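Local coordinates for outer membrane protein assembly factor BamA (Haemophilus ducreyi, PDB 4K3C) that probably forms part of the Bam complex, which assembles and inserts beta-barrel proteins into the outer membrane, at residues K87-G92 with Q147-Y152; M188-G193 with Y209-F214; I303-F308 with S342-Y347; A368-L373 with S435-I440. One frame throughout, in Å; residues are numbered along the deposited sequence.

Interaction 1. Residues K87-G92 with Q147-Y152; sequences KIRFEG and QVDIIY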
loop_
_atom_site.group_PDB
_atom_site.type_symbol
_atom_site.label_atom_id
_atom_site.label_comp_id
_atom_site.label_asym_id
_atom_site.label_seq_id
_atom_site.Cartn_x
_atom_site.Cartn_y
_atom_site.Cartn_z
ATOM N N LYS A 87 -36.607 -3.939 13.026
ATOM C CA LYS A 87 -35.343 -3.310 13.405
ATOM C C LYS A 87 -34.267 -4.379 13.566
ATOM O O LYS A 87 -34.584 -5.525 13.884
ATOM C CB LYS A 87 -35.512 -2.528 14.708
ATOM C CG LYS A 87 -34.955 -1.129 14.646
ATOM C CD LYS A 87 -33.436 -1.140 14.735
ATOM C CE LYS A 87 -32.800 -0.672 13.449
ATOM N NZ LYS A 87 -33.447 0.587 13.012
ATOM N N ILE A 88 -33.007 -4.013 13.333
ATOM C CA ILE A 88 -31.896 -4.936 13.555
ATOM C C ILE A 88 -31.160 -4.558 14.840
ATOM O O ILE A 88 -31.008 -3.377 15.162
ATOM C CB ILE A 88 -30.917 -5.018 12.343
ATOM C CG1 ILE A 88 -29.684 -4.144 12.553
ATOM C CG2 ILE A 88 -31.621 -4.649 11.042
ATOM C CD1 ILE A 88 -29.945 -2.663 12.314
ATOM N N ARG A 89 -30.747 -5.565 15.599
ATOM C CA ARG A 89 -30.117 -5.329 16.889
ATOM C C ARG A 89 -28.931 -6.255 17.102
ATOM O O ARG A 89 -28.776 -7.264 16.415
ATOM C CB ARG A 89 -31.118 -5.510 18.032
ATOM C CG ARG A 89 -32.204 -4.449 18.114
ATOM C CD ARG A 89 -33.062 -4.642 19.364
ATOM N NE ARG A 89 -33.262 -6.054 19.702
ATOM C CZ ARG A 89 -34.363 -6.754 19.424
ATOM N NH1 ARG A 89 -35.381 -6.181 18.798
ATOM N NH2 ARG A 89 -34.447 -8.033 19.775
ATOM N N PHE A 90 -28.092 -5.907 18.065
ATOM C CA PHE A 90 -26.918 -6.709 18.350
ATOM C C PHE A 90 -26.910 -7.186 19.799
ATOM O O PHE A 90 -27.480 -6.542 20.687
ATOM C CB PHE A 90 -25.656 -5.905 18.055
ATOM C CG PHE A 90 -25.635 -5.294 16.683
ATOM C CD1 PHE A 90 -25.241 -6.039 15.584
ATOM C CD2 PHE A 90 -25.999 -3.969 16.490
ATOM C CE1 PHE A 90 -25.213 -5.476 14.330
ATOM C CE2 PHE A 90 -25.977 -3.403 15.226
ATOM C CZ PHE A 90 -25.580 -4.157 14.151
ATOM N N GLU A 91 -26.276 -8.329 20.031
ATOM C CA GLU A 91 -26.073 -8.792 21.389
ATOM C C GLU A 91 -24.767 -9.557 21.502
ATOM O O GLU A 91 -24.258 -10.062 20.506
ATOM C CB GLU A 91 -27.267 -9.605 21.895
ATOM C CG GLU A 91 -27.606 -10.849 21.121
ATOM C CD GLU A 91 -28.960 -11.414 21.534
ATOM O OE1 GLU A 91 -29.927 -10.623 21.650
ATOM O OE2 GLU A 91 -29.052 -12.644 21.745
ATOM N N GLY A 92 -24.220 -9.609 22.716
ATOM C CA GLY A 92 -22.908 -10.185 22.946
ATOM C C GLY A 92 -21.805 -9.154 22.783
ATOM O O GLY A 92 -20.636 -9.452 23.010
ATOM N N GLN A 147 -43.765 -9.621 10.587
ATOM C CA GLN A 147 -42.594 -8.773 10.840
ATOM C C GLN A 147 -41.446 -9.582 11.453
ATOM O O GLN A 147 -41.678 -10.616 12.073
ATOM C CB GLN A 147 -42.944 -7.612 11.781
ATOM C CG GLN A 147 -44.034 -6.678 11.283
ATOM C CD GLN A 147 -44.148 -5.419 12.122
ATOM O OE1 GLN A 147 -43.185 -4.999 12.769
ATOM N NE2 GLN A 147 -45.331 -4.812 12.120
ATOM N N VAL A 148 -40.210 -9.115 11.281
ATOM C CA VAL A 148 -39.065 -9.742 11.953
ATOM C C VAL A 148 -38.016 -8.768 12.456
ATOM O O VAL A 148 -37.705 -7.759 11.813
ATOM C CB VAL A 148 -38.304 -10.767 11.072
ATOM C CG1 VAL A 148 -39.121 -12.033 10.871
ATOM C CG2 VAL A 148 -37.866 -10.139 9.750
ATOM N N ASP A 149 -37.464 -9.105 13.615
ATOM C CA ASP A 149 -36.236 -8.500 14.097
ATOM C C ASP A 149 -35.102 -9.435 13.708
ATOM O O ASP A 149 -35.201 -10.648 13.892
ATOM C CB ASP A 149 -36.278 -8.338 15.616
ATOM C CG ASP A 149 -37.110 -7.150 16.057
ATOM O OD1 ASP A 149 -37.025 -6.092 15.391
ATOM O OD2 ASP A 149 -37.842 -7.276 17.068
ATOM N N ILE A 150 -34.034 -8.879 13.152
ATOM C CA ILE A 150 -32.845 -9.670 12.859
ATOM C C ILE A 150 -31.670 -9.314 13.795
ATOM O O ILE A 150 -31.055 -8.245 13.677
ATOM C CB ILE A 150 -32.459 -9.562 11.371
ATOM C CG1 ILE A 150 -31.007 -9.991 11.150
ATOM C CG2 ILE A 150 -32.692 -8.149 10.863
ATOM C CD1 ILE A 150 -30.582 -9.918 9.702
ATOM N N ILE A 151 -31.380 -10.218 14.733
ATOM C CA ILE A 151 -30.350 -9.996 15.752
ATOM C C ILE A 151 -28.986 -10.532 15.319
ATOM O O ILE A 151 -28.899 -11.556 14.643
ATOM C CB ILE A 151 -30.749 -10.622 17.124
ATOM C CG1 ILE A 151 -29.865 -11.829 17.471
ATOM C CG2 ILE A 151 -32.224 -11.000 17.139
ATOM C CD1 ILE A 151 -30.317 -12.605 18.696
ATOM N N TYR A 152 -27.922 -9.833 15.695
ATOM C CA TYR A 152 -26.575 -10.337 15.448
ATOM C C TYR A 152 -25.863 -10.613 16.766
ATOM O O TYR A 152 -25.599 -9.697 17.542
ATOM C CB TYR A 152 -25.766 -9.360 14.600
ATOM C CG TYR A 152 -26.144 -9.327 13.134
ATOM C CD1 TYR A 152 -27.293 -8.676 12.706
ATOM C CD2 TYR A 152 -25.335 -9.925 12.173
ATOM C CE1 TYR A 152 -27.633 -8.634 11.365
ATOM C CE2 TYR A 152 -25.669 -9.887 10.828
ATOM C CZ TYR A 152 -26.818 -9.241 10.430
ATOM O OH TYR A 152 -27.155 -9.199 9.097
#

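Interaction 2. Residues M188-G193 with Y209-F214; sequences MGSSLG and YTEPYF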
loop_
_atom_site.group_PDB
_atom_site.type_symbol
_atom_site.label_atom_id
_atom_site.label_comp_id
_atom_site.label_asym_id
_atom_site.label_seq_id
_atom_site.Cartn_x
_atom_site.Cartn_y
_atom_site.Cartn_z
ATOM N N MET A 188 -14.458 1.112 19.306
ATOM C CA MET A 188 -14.771 2.133 18.316
ATOM C C MET A 188 -14.324 1.796 16.888
ATOM O O MET A 188 -14.489 2.597 15.966
ATOM C CB MET A 188 -14.133 3.454 18.730
ATOM C CG MET A 188 -14.730 4.096 19.968
ATOM S SD MET A 188 -13.770 5.537 20.504
ATOM C CE MET A 188 -14.841 6.012 21.859
ATOM N N GLY A 189 -13.731 0.627 16.702
ATOM C CA GLY A 189 -13.333 0.202 15.376
ATOM C C GLY A 189 -12.062 0.840 14.844
ATOM O O GLY A 189 -11.648 0.584 13.715
ATOM N N SER A 190 -11.419 1.665 15.649
ATOM C CA SER A 190 -10.146 2.220 15.233
ATOM C C SER A 190 -8.943 1.353 15.658
ATOM O O SER A 190 -9.083 0.194 16.060
ATOM C CB SER A 190 -10.009 3.633 15.770
ATOM O OG SER A 190 -10.313 3.684 17.149
ATOM N N SER A 191 -7.746 1.904 15.530
ATOM C CA SER A 191 -6.561 1.125 15.816
ATOM C C SER A 191 -5.457 2.009 16.350
ATOM O O SER A 191 -5.128 3.033 15.762
ATOM C CB SER A 191 -6.085 0.386 14.575
ATOM O OG SER A 191 -5.175 -0.643 14.929
ATOM N N LEU A 192 -4.893 1.592 17.476
ATOM C CA LEU A 192 -3.832 2.315 18.136
ATOM C C LEU A 192 -2.601 1.438 18.132
ATOM O O LEU A 192 -2.690 0.244 18.400
ATOM C CB LEU A 192 -4.261 2.636 19.554
ATOM C CG LEU A 192 -3.258 3.293 20.482
ATOM C CD1 LEU A 192 -2.865 4.664 19.967
ATOM C CD2 LEU A 192 -3.885 3.387 21.863
ATOM N N GLY A 193 -1.448 2.026 17.831
ATOM C CA GLY A 193 -0.237 1.248 17.762
ATOM C C GLY A 193 0.985 1.966 18.245
ATOM O O GLY A 193 1.124 3.172 18.066
ATOM N N TYR A 209 -2.537 6.565 15.569
ATOM C CA TYR A 209 -3.954 6.265 15.728
ATOM C C TYR A 209 -4.706 6.291 14.390
ATOM O O TYR A 209 -4.666 7.269 13.673
ATOM C CB TYR A 209 -4.605 7.213 16.747
ATOM C CG TYR A 209 -6.088 6.963 16.953
ATOM C CD1 TYR A 209 -6.543 5.836 17.632
ATOM C CD2 TYR A 209 -7.027 7.843 16.455
ATOM C CE1 TYR A 209 -7.914 5.604 17.813
ATOM C CE2 TYR A 209 -8.385 7.618 16.622
ATOM C CZ TYR A 209 -8.827 6.504 17.305
ATOM O OH TYR A 209 -10.190 6.317 17.446
ATOM N N THR A 210 -5.420 5.221 14.076
ATOM C CA THR A 210 -6.114 5.140 12.801
ATOM C C THR A 210 -7.635 5.001 12.921
ATOM O O THR A 210 -8.137 3.998 13.417
ATOM C CB THR A 210 -5.595 3.936 11.989
ATOM O OG1 THR A 210 -4.187 3.783 12.202
ATOM C CG2 THR A 210 -5.860 4.145 10.524
ATOM N N GLU A 211 -8.367 5.999 12.446
ATOM C CA GLU A 211 -9.821 5.894 12.345
ATOM C C GLU A 211 -10.230 5.601 10.885
ATOM O O GLU A 211 -10.132 6.467 10.009
ATOM C CB GLU A 211 -10.488 7.170 12.880
ATOM C CG GLU A 211 -12.020 7.162 12.924
ATOM C CD GLU A 211 -12.622 5.997 13.697
ATOM O OE1 GLU A 211 -13.143 5.057 13.047
ATOM O OE2 GLU A 211 -12.593 6.032 14.950
ATOM N N PRO A 212 -10.654 4.360 10.612
ATOM C CA PRO A 212 -11.057 3.918 9.276
ATOM C C PRO A 212 -12.243 4.715 8.767
ATOM O O PRO A 212 -12.369 4.984 7.564
ATOM C CB PRO A 212 -11.487 2.468 9.513
ATOM C CG PRO A 212 -10.685 2.041 10.625
ATOM C CD PRO A 212 -10.595 3.231 11.548
ATOM N N TYR A 213 -13.129 5.067 9.689
ATOM C CA TYR A 213 -14.214 5.963 9.353
ATOM C C TYR A 213 -13.814 7.306 9.884
ATOM O O TYR A 213 -12.638 7.484 10.154
ATOM C CB TYR A 213 -15.545 5.387 9.817
ATOM C CG TYR A 213 -15.755 4.110 9.030
ATOM C CD1 TYR A 213 -15.238 2.896 9.479
ATOM C CD2 TYR A 213 -16.361 4.139 7.777
ATOM C CE1 TYR A 213 -15.373 1.740 8.735
ATOM C CE2 TYR A 213 -16.508 2.982 7.020
ATOM C CZ TYR A 213 -16.012 1.784 7.501
ATOM O OH TYR A 213 -16.159 0.636 6.747
ATOM N N PHE A 214 -14.738 8.245 9.979
ATOM C CA PHE A 214 -14.432 9.653 10.255
ATOM C C PHE A 214 -15.451 10.345 9.425
ATOM O O PHE A 214 -15.940 11.419 9.763
ATOM C CB PHE A 214 -13.062 10.118 9.759
ATOM C CG PHE A 214 -12.733 11.504 10.183
ATOM C CD1 PHE A 214 -12.309 11.761 11.478
ATOM C CD2 PHE A 214 -12.897 12.562 9.317
ATOM C CE1 PHE A 214 -12.028 13.050 11.897
ATOM C CE2 PHE A 214 -12.614 13.850 9.726
ATOM C CZ PHE A 214 -12.178 14.095 11.021
#

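Interaction 3. Residues I303-F308 with S342-Y347; sequences IQSADF and SDNKYY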
loop_
_atom_site.group_PDB
_atom_site.type_symbol
_atom_site.label_atom_id
_atom_site.label_comp_id
_atom_site.label_asym_id
_atom_site.label_seq_id
_atom_site.Cartn_x
_atom_site.Cartn_y
_atom_site.Cartn_z
ATOM N N ILE A 303 21.679 23.339 14.516
ATOM C CA ILE A 303 20.657 23.856 13.623
ATOM C C ILE A 303 19.328 23.268 14.070
ATOM O O ILE A 303 19.276 22.098 14.418
ATOM C CB ILE A 303 20.969 23.345 12.196
ATOM C CG1 ILE A 303 22.364 23.805 11.759
ATOM C CG2 ILE A 303 19.902 23.761 11.201
ATOM C CD1 ILE A 303 22.933 23.047 10.578
ATOM N N GLN A 304 18.260 24.064 14.078
ATOM C CA GLN A 304 16.932 23.601 14.528
ATOM C C GLN A 304 15.856 24.229 13.652
ATOM O O GLN A 304 16.098 25.266 13.048
ATOM C CB GLN A 304 16.637 24.015 15.983
ATOM C CG GLN A 304 17.567 23.481 17.060
ATOM C CD GLN A 304 16.918 23.526 18.449
ATOM O OE1 GLN A 304 15.699 23.447 18.559
ATOM N NE2 GLN A 304 17.731 23.652 19.508
ATOM N N SER A 305 14.667 23.631 13.618
ATOM C CA SER A 305 13.542 24.234 12.921
ATOM C C SER A 305 12.212 23.507 13.125
ATOM O O SER A 305 12.185 22.367 13.567
ATOM C CB SER A 305 13.842 24.320 11.412
ATOM O OG SER A 305 14.340 23.093 10.892
ATOM N N ALA A 306 11.115 24.195 12.802
ATOM C CA ALA A 306 9.848 23.563 12.373
ATOM C C ALA A 306 9.110 24.643 11.618
ATOM O O ALA A 306 9.365 25.805 11.930
ATOM C CB ALA A 306 9.060 23.169 13.527
ATOM N N ASP A 307 8.234 24.393 10.634
ATOM C CA ASP A 307 7.877 23.190 9.848
ATOM C C ASP A 307 6.487 22.580 10.043
ATOM O O ASP A 307 6.328 21.430 10.438
ATOM C CB ASP A 307 8.988 22.177 9.588
ATOM C CG ASP A 307 9.921 22.628 8.486
ATOM O OD1 ASP A 307 10.253 23.825 8.480
ATOM O OD2 ASP A 307 10.305 21.801 7.623
ATOM N N PHE A 308 5.489 23.404 9.741
ATOM C CA PHE A 308 4.144 22.963 9.436
ATOM C C PHE A 308 4.117 22.604 7.957
ATOM O O PHE A 308 4.358 23.455 7.111
ATOM C CB PHE A 308 3.169 24.109 9.634
ATOM C CG PHE A 308 2.533 24.142 10.973
ATOM C CD1 PHE A 308 3.170 24.751 12.046
ATOM C CD2 PHE A 308 1.279 23.589 11.161
ATOM C CE1 PHE A 308 2.565 24.796 13.295
ATOM C CE2 PHE A 308 0.669 23.625 12.410
ATOM C CZ PHE A 308 1.316 24.230 13.477
ATOM N N SER A 342 6.059 27.948 8.911
ATOM C CA SER A 342 7.261 27.117 8.977
ATOM C C SER A 342 8.504 27.984 8.880
ATOM O O SER A 342 8.431 29.141 8.452
ATOM C CB SER A 342 7.288 26.062 7.874
ATOM O OG SER A 342 6.023 25.466 7.701
ATOM N N ASP A 343 9.638 27.425 9.291
ATOM C CA ASP A 343 10.945 27.938 8.895
ATOM C C ASP A 343 11.212 27.376 7.474
ATOM O O ASP A 343 10.272 27.081 6.716
ATOM C CB ASP A 343 11.995 27.469 9.916
ATOM C CG ASP A 343 11.717 27.998 11.354
ATOM O OD1 ASP A 343 11.277 29.159 11.476
ATOM O OD2 ASP A 343 11.935 27.272 12.361
ATOM N N ASN A 344 12.461 27.211 7.085
ATOM C CA ASN A 344 12.731 26.294 5.949
ATOM C C ASN A 344 12.163 26.528 4.510
ATOM O O ASN A 344 12.947 26.473 3.546
ATOM C CB ASN A 344 12.490 24.853 6.385
ATOM C CG ASN A 344 13.660 24.298 7.135
ATOM O OD1 ASN A 344 14.788 24.790 6.993
ATOM N ND2 ASN A 344 13.416 23.272 7.944
ATOM N N LYS A 345 10.844 26.724 4.358
ATOM C CA LYS A 345 10.251 27.219 3.083
ATOM C C LYS A 345 10.612 26.482 1.775
ATOM O O LYS A 345 11.315 27.036 0.911
ATOM C CB LYS A 345 10.557 28.714 2.884
ATOM C CG LYS A 345 9.419 29.646 3.236
ATOM C CD LYS A 345 9.873 31.098 3.200
ATOM C CE LYS A 345 8.802 32.032 3.730
ATOM N NZ LYS A 345 8.090 32.743 2.638
ATOM N N TYR A 346 10.106 25.266 1.603
ATOM C CA TYR A 346 10.453 24.474 0.423
ATOM C C TYR A 346 9.286 23.573 0.002
ATOM O O TYR A 346 8.245 23.526 0.674
ATOM C CB TYR A 346 11.690 23.628 0.712
ATOM C CG TYR A 346 11.456 22.549 1.766
ATOM C CD1 TYR A 346 11.486 22.855 3.132
ATOM C CD2 TYR A 346 11.191 21.231 1.399
ATOM C CE1 TYR A 346 11.264 21.879 4.103
ATOM C CE2 TYR A 346 10.970 20.249 2.368
ATOM C CZ TYR A 346 11.009 20.580 3.719
ATOM O OH TYR A 346 10.798 19.606 4.675
ATOM N N TYR A 347 9.449 22.860 -1.112
ATOM C CA TYR A 347 8.426 21.906 -1.550
ATOM C C TYR A 347 9.037 20.695 -2.202
ATOM O O TYR A 347 10.125 20.774 -2.752
ATOM C CB TYR A 347 7.416 22.537 -2.506
ATOM C CG TYR A 347 8.023 23.267 -3.671
ATOM C CD1 TYR A 347 8.441 22.584 -4.817
ATOM C CD2 TYR A 347 8.158 24.654 -3.644
ATOM C CE1 TYR A 347 8.993 23.270 -5.911
ATOM C CE2 TYR A 347 8.707 25.343 -4.723
ATOM C CZ TYR A 347 9.126 24.649 -5.851
ATOM O OH TYR A 347 9.672 25.349 -6.903
#

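Interaction 4. Residues A368-L373 with S435-I440; sequences ATKGGL and SLELII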
loop_
_atom_site.group_PDB
_atom_site.type_symbol
_atom_site.label_atom_id
_atom_site.label_comp_id
_atom_site.label_asym_id
_atom_site.label_seq_id
_atom_site.Cartn_x
_atom_site.Cartn_y
_atom_site.Cartn_z
ATOM N N ALA A 368 9.182 -6.270 -17.058
ATOM C CA ALA A 368 8.809 -5.257 -16.076
ATOM C C ALA A 368 9.662 -4.016 -16.227
ATOM O O ALA A 368 10.832 -4.088 -16.602
ATOM C CB ALA A 368 8.916 -5.797 -14.674
ATOM N N THR A 369 9.052 -2.870 -15.948
ATOM C CA THR A 369 9.715 -1.583 -16.087
ATOM C C THR A 369 9.308 -0.740 -14.890
ATOM O O THR A 369 8.238 -0.946 -14.341
ATOM C CB THR A 369 9.314 -0.865 -17.406
ATOM O OG1 THR A 369 7.979 -0.349 -17.294
ATOM C CG2 THR A 369 9.395 -1.828 -18.604
ATOM N N LYS A 370 10.176 0.184 -14.483
ATOM C CA LYS A 370 9.958 1.038 -13.308
ATOM C C LYS A 370 10.620 2.378 -13.595
ATOM O O LYS A 370 11.686 2.433 -14.226
ATOM C CB LYS A 370 10.607 0.429 -12.055
ATOM C CG LYS A 370 10.129 -0.970 -11.708
ATOM C CD LYS A 370 10.930 -1.583 -10.560
ATOM C CE LYS A 370 10.238 -2.845 -9.980
ATOM N NZ LYS A 370 10.168 -4.051 -10.883
ATOM N N GLY A 371 10.001 3.458 -13.138
ATOM C CA GLY A 371 10.580 4.778 -13.313
ATOM C C GLY A 371 10.192 5.697 -12.172
ATOM O O GLY A 371 9.067 5.657 -11.701
ATOM N N GLY A 372 11.120 6.527 -11.723
ATOM C CA GLY A 372 10.818 7.455 -10.662
ATOM C C GLY A 372 11.426 8.820 -10.881
ATOM O O GLY A 372 12.536 8.942 -11.388
ATOM N N LEU A 373 10.691 9.851 -10.482
ATOM C CA LEU A 373 11.106 11.222 -10.662
ATOM C C LEU A 373 10.893 11.943 -9.348
ATOM O O LEU A 373 9.812 11.864 -8.762
ATOM C CB LEU A 373 10.226 11.847 -11.722
ATOM C CG LEU A 373 10.860 12.618 -12.869
ATOM C CD1 LEU A 373 9.805 12.787 -13.962
ATOM C CD2 LEU A 373 11.384 13.979 -12.389
ATOM N N SER A 435 14.227 1.606 -14.896
ATOM C CA SER A 435 14.672 0.227 -14.818
ATOM C C SER A 435 13.838 -0.608 -15.774
ATOM O O SER A 435 12.661 -0.322 -16.007
ATOM C CB SER A 435 14.510 -0.275 -13.390
ATOM O OG SER A 435 15.336 -1.391 -13.141
ATOM N N LEU A 436 14.461 -1.627 -16.344
ATOM C CA LEU A 436 13.822 -2.474 -17.327
ATOM C C LEU A 436 14.337 -3.866 -17.021
ATOM O O LEU A 436 15.549 -4.063 -16.903
ATOM C CB LEU A 436 14.279 -2.035 -18.717
ATOM C CG LEU A 436 13.607 -2.526 -20.007
ATOM C CD1 LEU A 436 14.606 -3.202 -20.948
ATOM C CD2 LEU A 436 12.407 -3.420 -19.734
ATOM N N GLU A 437 13.443 -4.832 -16.864
ATOM C CA GLU A 437 13.906 -6.194 -16.629
ATOM C C GLU A 437 13.099 -7.273 -17.304
ATOM O O GLU A 437 11.886 -7.160 -17.438
ATOM C CB GLU A 437 14.061 -6.510 -15.132
ATOM C CG GLU A 437 12.908 -6.175 -14.208
ATOM C CD GLU A 437 13.364 -6.065 -12.735
ATOM O OE1 GLU A 437 13.117 -4.991 -12.129
ATOM O OE2 GLU A 437 13.970 -7.034 -12.189
ATOM N N LEU A 438 13.797 -8.322 -17.732
ATOM C CA LEU A 438 13.149 -9.539 -18.213
ATOM C C LEU A 438 13.076 -10.573 -17.094
ATOM O O LEU A 438 14.091 -11.102 -16.668
ATOM C CB LEU A 438 13.916 -10.155 -19.390
ATOM C CG LEU A 438 13.085 -10.844 -20.480
ATOM C CD1 LEU A 438 13.790 -12.061 -20.960
ATOM C CD2 LEU A 438 11.679 -11.190 -20.035
ATOM N N ILE A 439 11.866 -10.862 -16.637
ATOM C CA ILE A 439 11.635 -11.947 -15.700
ATOM C C ILE A 439 11.500 -13.255 -16.444
ATOM O O ILE A 439 10.561 -13.451 -17.199
ATOM C CB ILE A 439 10.324 -11.744 -14.987
ATOM C CG1 ILE A 439 10.377 -10.462 -14.179
ATOM C CG2 ILE A 439 10.027 -12.910 -14.125
ATOM C CD1 ILE A 439 9.040 -10.050 -13.687
ATOM N N ILE A 440 12.428 -14.168 -16.236
ATOM C CA ILE A 440 12.332 -15.451 -16.906
ATOM C C ILE A 440 12.045 -16.522 -15.856
ATOM O O ILE A 440 12.228 -16.285 -14.665
ATOM C CB ILE A 440 13.618 -15.763 -17.717
ATOM C CG1 ILE A 440 14.711 -16.343 -16.809
ATOM C CG2 ILE A 440 14.106 -14.513 -18.423
ATOM C CD1 ILE A 440 15.508 -15.289 -16.061
#

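Interaction 1. Residues K87-G92 with Q147-Y152
Phe90 and Tyr152 stand side by side on one face of the sheet, pointing the same way. Their ring planes meet obliquely, at 44°. Phe90 CD1 rests against Tyr152 CB at 3.5 Å. In Tyr152, CG lies beside the backbone N (chi1 -75°), and the Phe90 ring takes the same turn. Ile88 and Ile150 continue this apolar row. Their CG2 branches touch at 3.7 Å. Helices 98-101 and 119-125 cover the aromatic pair: Phe90 packs on Leu101 of the first and Tyr152 on Leu125 of the second.

The other face is more polar. Arg89 reaches back toward Asp149 with its chain bent at chi3. Arg89 NH1 meets Asp149 OD2 at 3.2 Å in a weak salt bridge; this oxygen lies near the guanidinium plane, while the two planes stand 72° apart. The place of OD2 is doubtful, and Arg86 is its stronger partner. Beyond Arg89, the carboxylate of Glu91 lies over the end of Ile151. Glu91 CD lies 3.4 Å from Ile151 CD1.

The backbones run parallel. Tyr152 N donates to Arg89 O at 2.8 Å, in the carbonyl plane, and Glu91 N donates to Tyr152 O at 2.9 Å. The bonds nearer Lys87 are weak. Two adjacent parallel strands in a mixed sheet, with helices over their apolar face, are characteristic of a POTRA domain.

Interaction 2. Residues M188-G193 with Y209-F214
Tyr209 pairs with Leu192 and reaches diagonally to Ser190 in a beta hairpin of the Omp85 barrel, formed by strands 190-198 and 202-211. The contact sits at the open end of the hairpin, which in this family is the periplasmic end. Tyr209 CG points away from its own backbone N (chi1 180°), and this carries the ring along the neighbouring strand. The edge of the ring faces Leu192 CB, a loose contact with Tyr209 CD1 at 4.4 Å. The hydroxyl goes further. Tyr209 OH donates to Ser190 OG at 2.7 Å. Ser190 OG is also hydrogen-bonded to Phe185 O, so the serine links the hairpin to strand 175-185.

Thr210 forms the antiparallel hydrogen-bonded pair with Ser191. Thr210 N donates to Ser191 O at 2.8 Å, nearly straight at 164° and in the carbonyl plane. Ser191 N returns a bond to Thr210 O at 3.0 Å, more bent and tilted from that plane. The two side chains share the sheet face opposite to Tyr209 and Leu192.

Glu211 starts off away from the first strand. Its carboxylate bends back near Ser190, but its place is doubtful. At Pro212 the chain turns a corner, and Tyr213 beyond it reaches Arg103 and Glu104 of the preceding POTRA domain. The last touch between the two segments is made by the proline ring, with Pro212 CG 3.5 Å from Gly189 O.

Interaction 3. Residues I303-F308 with S342-Y347
Asp307 and Asn344 form the close, buried part of this contact. Their side chains cross at about a right angle, and the carboxylate and amide planes stand 82° apart. Asn344 ND2 approaches Asp307 OD1 from above the carboxylate plane, at 3.3 Å. A longer, weak bond runs from the same ND2 to OD2. Asp307 OD2 also lies at the edge of the Tyr346 ring, 3.6 Å from Tyr346 CE1. The amide nitrogen makes a further weak bond to Ser305 OG. The amide oxygen bonds to Tyr285 OH.

Next to this cluster, Asp343 grips both the N and the O of Ala306. Ala306 N donates to Asp343 OD2 at 3.2 Å, and Asp343 N donates to Ala306 O at 3.1 Å. The second bond is poorly directed, with the donor above the carbonyl plane. Asp343 CG lies beside its own backbone N (chi1 -61°), and this turns the carboxylate toward Ala306.

The outer side is looser. Ala306 CB points away from the other segment. The Phe308 ring leads away from Ser342 to meet Tyr268 on the surface, while the Phe308 backbone lies close to Ser342 OG. The main partner of that hydroxyl is Leu339 O.

Here the loop after strand 328-338 folds over strand 303-317, at what is in this family the extracellular end of the barrel. The chemistry is almost wholly polar. The Asn344 amide would help to stabilise a buried charge on Asp307, while the nearby Asp343 would work against it.

Interaction 4. Residues A368-L373 with S435-I440
Lys370 runs back along its strand toward Glu437, whose chain stands up from the sheet. In Lys370, CG lies beside the backbone N (chi1 -57°); the chain then runs extended and bends at its last torsion. In Glu437, CG sits between the backbone N and the carbonyl carbon (chi1 49°), and the rest is stretched out. The chains slant across each other, and Lys370 NZ comes 3.3 Å from Glu437 OE1. This is a weak salt bridge. OE1 also has a long, weak ion pair with Arg399, and OE2 is hydrogen-bonded to Ser456 OG. Lys370 and Arg399 probably help balance the charge of the buried Glu437. Beneath it, Glu437 CG lies 4.0 Å from Ala368 CB.

The two segments are adjacent antiparallel strands of the Omp85 barrel. Lys370, Ala368, Ser435 and Glu437 share one face, and Ser435 and Glu437 on it meet Arg399. This arginine belongs to the RGF motif of the long loop between strands 366-378 and 430-440, a family hallmark that in relatives folds into the barrel lumen.

Thr369 and Leu436 form a non-hydrogen-bonded pair on the other face, where Leu436 lies on the surface. Thr369 CG2 touches Leu436 CD2 at 3.6 Å. Ala368 N donates to Glu437 O at 2.9 Å, and Glu437 N donates to Ala368 O at 2.7 Å, both nearly straight. Lys370 N bonds to Ser435 O at 3.0 Å, while the return bond from Ser435 N is weak and bent.

In the fold
Interaction 1 belongs to a POTRA domain, interactions 2, 3 and 4 to the barrel. All four are only partly buried. Interaction 1 is buried on its apolar, helix-covered face, with Arg89 exposed on the other. Interactions 3 and 4 each set buried polar groups beside surface side chains. Interactions 2 and 4 both join neighbouring antiparallel strands, but on opposite sides of the chain's centre, about 36 Å apart between centres. Interaction 2 leans on a serine-tyrosine bond near the POTRA side, while interaction 4 adds a weak lysine-glutamate bridge whose glutamate is buried. Interaction 3 is a loop-to-strand contact. Neighbouring strands 346-358 and 366-378 connect it to interaction 4, about 11 Å away at the nearest atoms.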